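PDB 5B6T: glycosyl hydrolase family 62 protein from Coprinopsis cinerea, which hydrolyses alpha-L-arabinofuranosidic bonds (EC 3.2.1.55) and probably removes arabinose side groups from arabinoxylan in hemicellulose. Local coordinates for residues V142-F156 against E195-Y208. Residues are numbered along the deposited sequence; the frame is centred on the assembly and turned at random.
Sequences VDMWVICDSSLCHLF and EAANVYRIDGSNEY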
loop_
_atom_site.group_PDB
_atom_site.type_symbol
_atom_site.label_atom_id
_atom_site.label_comp_id
_atom_site.label_asym_id
_atom_site.label_seq_id
_atom_site.Cartn_x
_atom_site.Cartn_y
_atom_site.Cartn_z
ATOM N N VAL A 142 10.992 -1.909 3.925
ATOM C CA VAL A 142 9.726 -1.214 3.969
ATOM C C VAL A 142 8.633 -1.921 3.177
ATOM O O VAL A 142 8.898 -2.780 2.364
ATOM C CB VAL A 142 9.862 0.257 3.466
ATOM C CG1 VAL A 142 10.816 1.022 4.380
ATOM C CG2 VAL A 142 10.240 0.369 1.985
ATOM N N ASP A 143 7.394 -1.511 3.471
ATOM C CA ASP A 143 6.217 -1.757 2.618
ATOM C C ASP A 143 5.863 -3.231 2.504
ATOM O O ASP A 143 6.002 -3.870 1.443
ATOM C CB ASP A 143 6.390 -1.049 1.260
ATOM C CG ASP A 143 6.594 0.438 1.425
ATOM O OD1 ASP A 143 6.192 0.976 2.477
ATOM O OD2 ASP A 143 7.122 1.103 0.507
ATOM N N MET A 144 5.413 -3.734 3.640
ATOM C CA MET A 144 5.120 -5.146 3.848
ATOM C C MET A 144 3.730 -5.451 3.322
ATOM O O MET A 144 2.769 -4.755 3.680
ATOM C CB MET A 144 5.182 -5.450 5.352
ATOM C CG MET A 144 6.406 -4.898 6.052
ATOM S SD MET A 144 7.934 -5.592 5.414
ATOM C CE MET A 144 9.136 -4.539 6.246
ATOM N N TRP A 145 3.622 -6.503 2.509
ATOM C CA TRP A 145 2.357 -6.842 1.859
ATOM C C TRP A 145 2.103 -8.338 1.846
ATOM O O TRP A 145 2.933 -9.109 1.314
ATOM C CB TRP A 145 2.383 -6.293 0.425
ATOM C CG TRP A 145 1.121 -6.566 -0.336
ATOM C CD1 TRP A 145 0.790 -7.714 -1.022
ATOM C CD2 TRP A 145 0.029 -5.676 -0.515
ATOM N NE1 TRP A 145 -0.448 -7.589 -1.560
ATOM C CE2 TRP A 145 -0.939 -6.340 -1.291
ATOM C CE3 TRP A 145 -0.227 -4.376 -0.098
ATOM C CZ2 TRP A 145 -2.165 -5.744 -1.633
ATOM C CZ3 TRP A 145 -1.431 -3.805 -0.422
ATOM C CH2 TRP A 145 -2.375 -4.474 -1.204
ATOM N N VAL A 146 0.956 -8.750 2.375
ATOM C CA VAL A 146 0.512 -10.145 2.377
ATOM C C VAL A 146 -0.541 -10.381 1.306
ATOM O O VAL A 146 -1.464 -9.592 1.134
ATOM C CB VAL A 146 -0.050 -10.541 3.771
ATOM C CG1 VAL A 146 -0.755 -11.899 3.714
ATOM C CG2 VAL A 146 1.028 -10.515 4.838
ATOM N N ILE A 147 -0.405 -11.508 0.611
ATOM C CA ILE A 147 -1.472 -12.065 -0.231
ATOM C C ILE A 147 -1.404 -13.583 -0.122
ATOM O O ILE A 147 -0.321 -14.177 -0.174
ATOM C CB ILE A 147 -1.415 -11.559 -1.692
ATOM C CG1 ILE A 147 -2.493 -12.230 -2.547
ATOM C CG2 ILE A 147 -0.032 -11.729 -2.332
ATOM C CD1 ILE A 147 -2.677 -11.617 -3.903
ATOM N N CYS A 148 -2.579 -14.209 0.007
ATOM C CA CYS A 148 -2.696 -15.658 0.114
ATOM C C CYS A 148 -3.513 -16.213 -1.045
ATOM O O CYS A 148 -4.406 -15.551 -1.560
ATOM C CB CYS A 148 -3.389 -16.040 1.421
ATOM S SG CYS A 148 -2.666 -15.236 2.872
ATOM N N ASP A 149 -3.264 -17.474 -1.390
ATOM C CA ASP A 149 -4.173 -18.185 -2.283
ATOM C C ASP A 149 -4.790 -19.331 -1.463
ATOM O O ASP A 149 -4.770 -19.266 -0.242
ATOM C CB ASP A 149 -3.449 -18.613 -3.566
ATOM C CG ASP A 149 -2.448 -19.741 -3.362
ATOM O OD1 ASP A 149 -2.232 -20.240 -2.249
ATOM O OD2 ASP A 149 -1.853 -20.145 -4.383
ATOM N N SER A 150 -5.321 -20.384 -2.081
ATOM C CA SER A 150 -5.958 -21.452 -1.293
ATOM C C SER A 150 -5.007 -22.307 -0.445
ATOM O O SER A 150 -5.447 -23.069 0.427
ATOM C CB SER A 150 -6.762 -22.375 -2.229
ATOM O OG SER A 150 -5.896 -23.064 -3.118
ATOM N N SER A 151 -3.712 -22.220 -0.692
ATOM C CA SER A 151 -2.786 -23.052 0.104
ATOM C C SER A 151 -1.620 -22.339 0.753
ATOM O O SER A 151 -1.132 -22.814 1.788
ATOM C CB SER A 151 -2.285 -24.231 -0.711
ATOM O OG SER A 151 -1.355 -23.793 -1.646
ATOM N N LEU A 152 -1.177 -21.221 0.176
ATOM C CA LEU A 152 -0.024 -20.482 0.699
ATOM C C LEU A 152 -0.342 -19.040 1.001
ATOM O O LEU A 152 -1.231 -18.461 0.395
ATOM C CB LEU A 152 1.089 -20.442 -0.351
ATOM C CG LEU A 152 1.692 -21.778 -0.772
ATOM C CD1 LEU A 152 2.649 -21.582 -1.951
ATOM C CD2 LEU A 152 2.375 -22.444 0.410
ATOM N N CYS A 153 0.429 -18.468 1.934
ATOM C CA CYS A 153 0.486 -17.042 2.174
ATOM C C CYS A 153 1.846 -16.528 1.774
ATOM O O CYS A 153 2.855 -17.214 1.986
ATOM C CB CYS A 153 0.251 -16.740 3.652
ATOM S SG CYS A 153 -1.377 -17.292 4.196
ATOM N N HIS A 154 1.852 -15.354 1.148
ATOM C CA HIS A 154 3.071 -14.717 0.672
ATOM C C HIS A 154 3.252 -13.376 1.359
ATOM O O HIS A 154 2.277 -12.642 1.548
ATOM C CB HIS A 154 3.029 -14.514 -0.864
ATOM C CG HIS A 154 2.822 -15.797 -1.622
ATOM N ND1 HIS A 154 3.866 -16.508 -2.164
ATOM C CD2 HIS A 154 1.702 -16.491 -1.914
ATOM C CE1 HIS A 154 3.392 -17.603 -2.742
ATOM N NE2 HIS A 154 2.079 -17.595 -2.627
ATOM N N LEU A 155 4.489 -13.059 1.679
ATOM C CA LEU A 155 4.818 -11.797 2.312
ATOM C C LEU A 155 5.873 -11.091 1.466
ATOM O O LEU A 155 7.023 -11.558 1.330
ATOM C CB LEU A 155 5.318 -12.048 3.743
ATOM C CG LEU A 155 5.839 -10.817 4.508
ATOM C CD1 LEU A 155 4.764 -9.747 4.666
ATOM C CD2 LEU A 155 6.386 -11.204 5.868
ATOM N N PHE A 156 5.455 -9.995 0.854
ATOM C CA PHE A 156 6.326 -9.182 0.032
ATOM C C PHE A 156 6.865 -8.000 0.822
ATOM O O PHE A 156 6.208 -7.462 1.706
ATOM C CB PHE A 156 5.571 -8.630 -1.188
ATOM C CG PHE A 156 5.185 -9.674 -2.204
ATOM C CD1 PHE A 156 4.016 -10.456 -2.068
ATOM C CD2 PHE A 156 5.984 -9.872 -3.303
ATOM C CE1 PHE A 156 3.688 -11.395 -3.034
ATOM C CE2 PHE A 156 5.645 -10.799 -4.259
ATOM C CZ PHE A 156 4.502 -11.555 -4.127
ATOM N N GLU A 195 9.778 1.153 -4.179
ATOM C CA GLU A 195 9.095 0.674 -2.966
ATOM C C GLU A 195 7.600 0.525 -3.245
ATOM O O GLU A 195 7.179 0.597 -4.409
ATOM C CB GLU A 195 9.349 1.654 -1.813
ATOM C CG GLU A 195 8.837 3.069 -2.065
ATOM C CD GLU A 195 9.323 4.120 -1.085
ATOM O OE1 GLU A 195 10.049 3.850 -0.124
ATOM O OE2 GLU A 195 8.956 5.313 -1.233
ATOM N N ALA A 196 6.830 0.228 -2.208
ATOM C CA ALA A 196 5.367 0.303 -2.240
ATOM C C ALA A 196 4.752 -0.650 -3.256
ATOM O O ALA A 196 3.934 -0.257 -4.093
ATOM C CB ALA A 196 4.911 1.731 -2.489
ATOM N N ALA A 197 5.024 -1.928 -3.064
ATOM C CA ALA A 197 4.335 -2.969 -3.831
ATOM C C ALA A 197 2.841 -3.098 -3.447
ATOM O O ALA A 197 2.456 -2.887 -2.312
ATOM C CB ALA A 197 5.022 -4.312 -3.658
ATOM N N ASN A 198 2.027 -3.423 -4.452
ATOM C CA ASN A 198 0.708 -4.029 -4.252
ATOM C C ASN A 198 0.647 -5.297 -5.077
ATOM O O ASN A 198 1.167 -5.351 -6.201
ATOM C CB ASN A 198 -0.468 -3.154 -4.735
ATOM C CG ASN A 198 -0.487 -1.749 -4.159
ATOM O OD1 ASN A 198 -0.267 -0.789 -4.900
ATOM N ND2 ASN A 198 -0.840 -1.610 -2.891
ATOM N N VAL A 199 0.034 -6.324 -4.509
ATOM C CA VAL A 199 -0.176 -7.587 -5.207
ATOM C C VAL A 199 -1.620 -8.053 -4.995
ATOM O O VAL A 199 -2.074 -8.183 -3.877
ATOM C CB VAL A 199 0.819 -8.679 -4.787
ATOM C CG1 VAL A 199 0.725 -9.860 -5.754
ATOM C CG2 VAL A 199 2.216 -8.109 -4.756
ATOM N N TYR A 200 -2.334 -8.263 -6.121
ATOM C CA TYR A 200 -3.756 -8.610 -6.091
ATOM C C TYR A 200 -4.097 -9.801 -6.970
ATOM O O TYR A 200 -3.445 -10.014 -7.992
ATOM C CB TYR A 200 -4.579 -7.454 -6.598
ATOM C CG TYR A 200 -4.468 -6.182 -5.791
ATOM C CD1 TYR A 200 -5.073 -6.070 -4.553
ATOM C CD2 TYR A 200 -3.768 -5.093 -6.280
ATOM C CE1 TYR A 200 -5.006 -4.899 -3.818
ATOM C CE2 TYR A 200 -3.708 -3.911 -5.574
ATOM C CZ TYR A 200 -4.316 -3.826 -4.315
ATOM O OH TYR A 200 -4.239 -2.634 -3.615
ATOM N N ARG A 201 -5.109 -10.565 -6.554
ATOM C CA ARG A 201 -5.755 -11.549 -7.445
ATOM C C ARG A 201 -6.721 -10.805 -8.343
ATOM O O ARG A 201 -7.513 -9.979 -7.877
ATOM C CB ARG A 201 -6.497 -12.591 -6.632
ATOM C CG ARG A 201 -7.373 -13.538 -7.437
ATOM C CD ARG A 201 -6.572 -14.370 -8.426
ATOM N NE ARG A 201 -7.458 -15.138 -9.296
ATOM C CZ ARG A 201 -8.117 -16.238 -8.926
ATOM N NH1 ARG A 201 -7.997 -16.730 -7.697
ATOM N NH2 ARG A 201 -8.918 -16.853 -9.804
ATOM N N ILE A 202 -6.679 -11.088 -9.641
ATOM C CA ILE A 202 -7.593 -10.432 -10.602
ATOM C C ILE A 202 -8.817 -11.322 -10.745
ATOM O O ILE A 202 -8.725 -12.391 -11.353
ATOM C CB ILE A 202 -6.926 -10.185 -11.970
ATOM C CG1 ILE A 202 -5.650 -9.361 -11.820
ATOM C CG2 ILE A 202 -7.889 -9.479 -12.909
ATOM C CD1 ILE A 202 -4.753 -9.341 -13.057
ATOM N N ASP A 203 -9.960 -10.868 -10.212
ATOM C CA ASP A 203 -11.202 -11.647 -10.328
ATOM C C ASP A 203 -11.533 -11.994 -11.774
ATOM O O ASP A 203 -11.312 -11.178 -12.677
ATOM C CB ASP A 203 -12.396 -10.897 -9.747
ATOM C CG ASP A 203 -12.420 -10.882 -8.230
ATOM O OD1 ASP A 203 -11.731 -11.716 -7.599
ATOM O OD2 ASP A 203 -13.183 -10.050 -7.704
ATOM N N GLY A 204 -12.033 -13.221 -11.972
ATOM C CA GLY A 204 -12.456 -13.712 -13.286
ATOM C C GLY A 204 -11.328 -14.232 -14.180
ATOM O O GLY A 204 -11.572 -14.584 -15.331
ATOM N N SER A 205 -10.105 -14.264 -13.658
ATOM C CA SER A 205 -8.936 -14.728 -14.388
ATOM C C SER A 205 -8.141 -15.601 -13.435
ATOM O O SER A 205 -8.362 -15.584 -12.230
ATOM C CB SER A 205 -8.073 -13.531 -14.798
ATOM O OG SER A 205 -7.377 -13.044 -13.643
ATOM N N ASN A 206 -7.189 -16.347 -13.969
ATOM C CA ASN A 206 -6.231 -17.073 -13.159
ATOM C C ASN A 206 -4.935 -16.286 -13.160
ATOM O O ASN A 206 -3.865 -16.815 -13.436
ATOM C CB ASN A 206 -6.012 -18.493 -13.693
ATOM C CG ASN A 206 -7.253 -19.371 -13.557
ATOM O OD1 ASN A 206 -7.674 -20.029 -14.523
ATOM N ND2 ASN A 206 -7.842 -19.388 -12.371
ATOM N N GLU A 207 -5.055 -15.000 -12.881
ATOM C CA GLU A 207 -3.900 -14.101 -12.906
ATOM C C GLU A 207 -3.853 -13.199 -11.686
ATOM O O GLU A 207 -4.876 -12.920 -11.046
ATOM C CB GLU A 207 -3.938 -13.206 -14.126
ATOM C CG GLU A 207 -3.563 -13.887 -15.425
ATOM C CD GLU A 207 -3.733 -12.925 -16.576
ATOM O OE1 GLU A 207 -4.886 -12.475 -16.777
ATOM O OE2 GLU A 207 -2.731 -12.588 -17.240
ATOM N N TYR A 208 -2.649 -12.677 -11.460
ATOM C CA TYR A 208 -2.334 -11.727 -10.404
ATOM C C TYR A 208 -1.754 -10.459 -11.006
ATOM O O TYR A 208 -1.130 -10.485 -12.082
ATOM C CB TYR A 208 -1.356 -12.354 -9.410
ATOM C CG TYR A 208 -1.966 -13.567 -8.743
ATOM C CD1 TYR A 208 -1.904 -14.807 -9.353
ATOM C CD2 TYR A 208 -2.674 -13.461 -7.544
ATOM C CE1 TYR A 208 -2.488 -15.924 -8.783
ATOM C CE2 TYR A 208 -3.274 -14.571 -6.965
ATOM C CZ TYR A 208 -3.187 -15.799 -7.598
ATOM O OH TYR A 208 -3.789 -16.909 -7.044
HETATM O O HOH W 1 6.753 -3.312 -1.211
HETATM O O HOH W 2 3.584 -2.834 0.145
HETATM O O HOH W 3 -2.339 -19.198 -6.898
#
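Two blades of the five-bladed beta-propeller of family 62 meet here along inner strands 142-148 and 195-202, which run nearly parallel (11°) and are joined by side chains and waters, with no direct backbone-to-backbone bond between them. Trp145 buries the most surface. A chi1 of -179°, which turns CG away from the backbone N, sends the indole across to strand 195-202, and NE1 gives a bent hydrogen bond to Val199 O (2.9 Å), met on a lone pair in the carbonyl plane. One face of the six-membered ring takes a CH-pi contact from Asn198 CA, 4.0 Å from its centroid, while its edge, at CZ2 and CH2, points at the face of Tyr200 in an offset edge-to-face pair with planes at 82°. Replacing this tryptophan by alanine would probably leave Val199 O without its indole donor and open a gap beside Tyr200. Val199 continues the apolar seam: CG2 makes a CH-pi contact 4.0 Å from the Phe156 ring centroid, and CG1 packs on Ile147 CG2. Ile147 CD1 then reaches Tyr208 CD2 (4.1 Å). Near the C-terminal end of strand 142-148, a water links Asp149 OD2 to Tyr208 OH. At the other end Asp143 OD2 accepts a weak hydrogen bond from Ala196 N (2.9 Å), and another water bridges Asp143 O to Ala197 N. Asp143 OD1 hydrogen-bonds a glycerol, probably from the crystallisation liquor, and the Glu195 side chain is about 3 Å from the lead ion, consistent with this end lining a pocket. Around the contact, Arg221 salt-bridges Glu195, strands 82-89 and 94-100 pack against strand 142-148, and Leu164 of strand 163-170 touches Ala197.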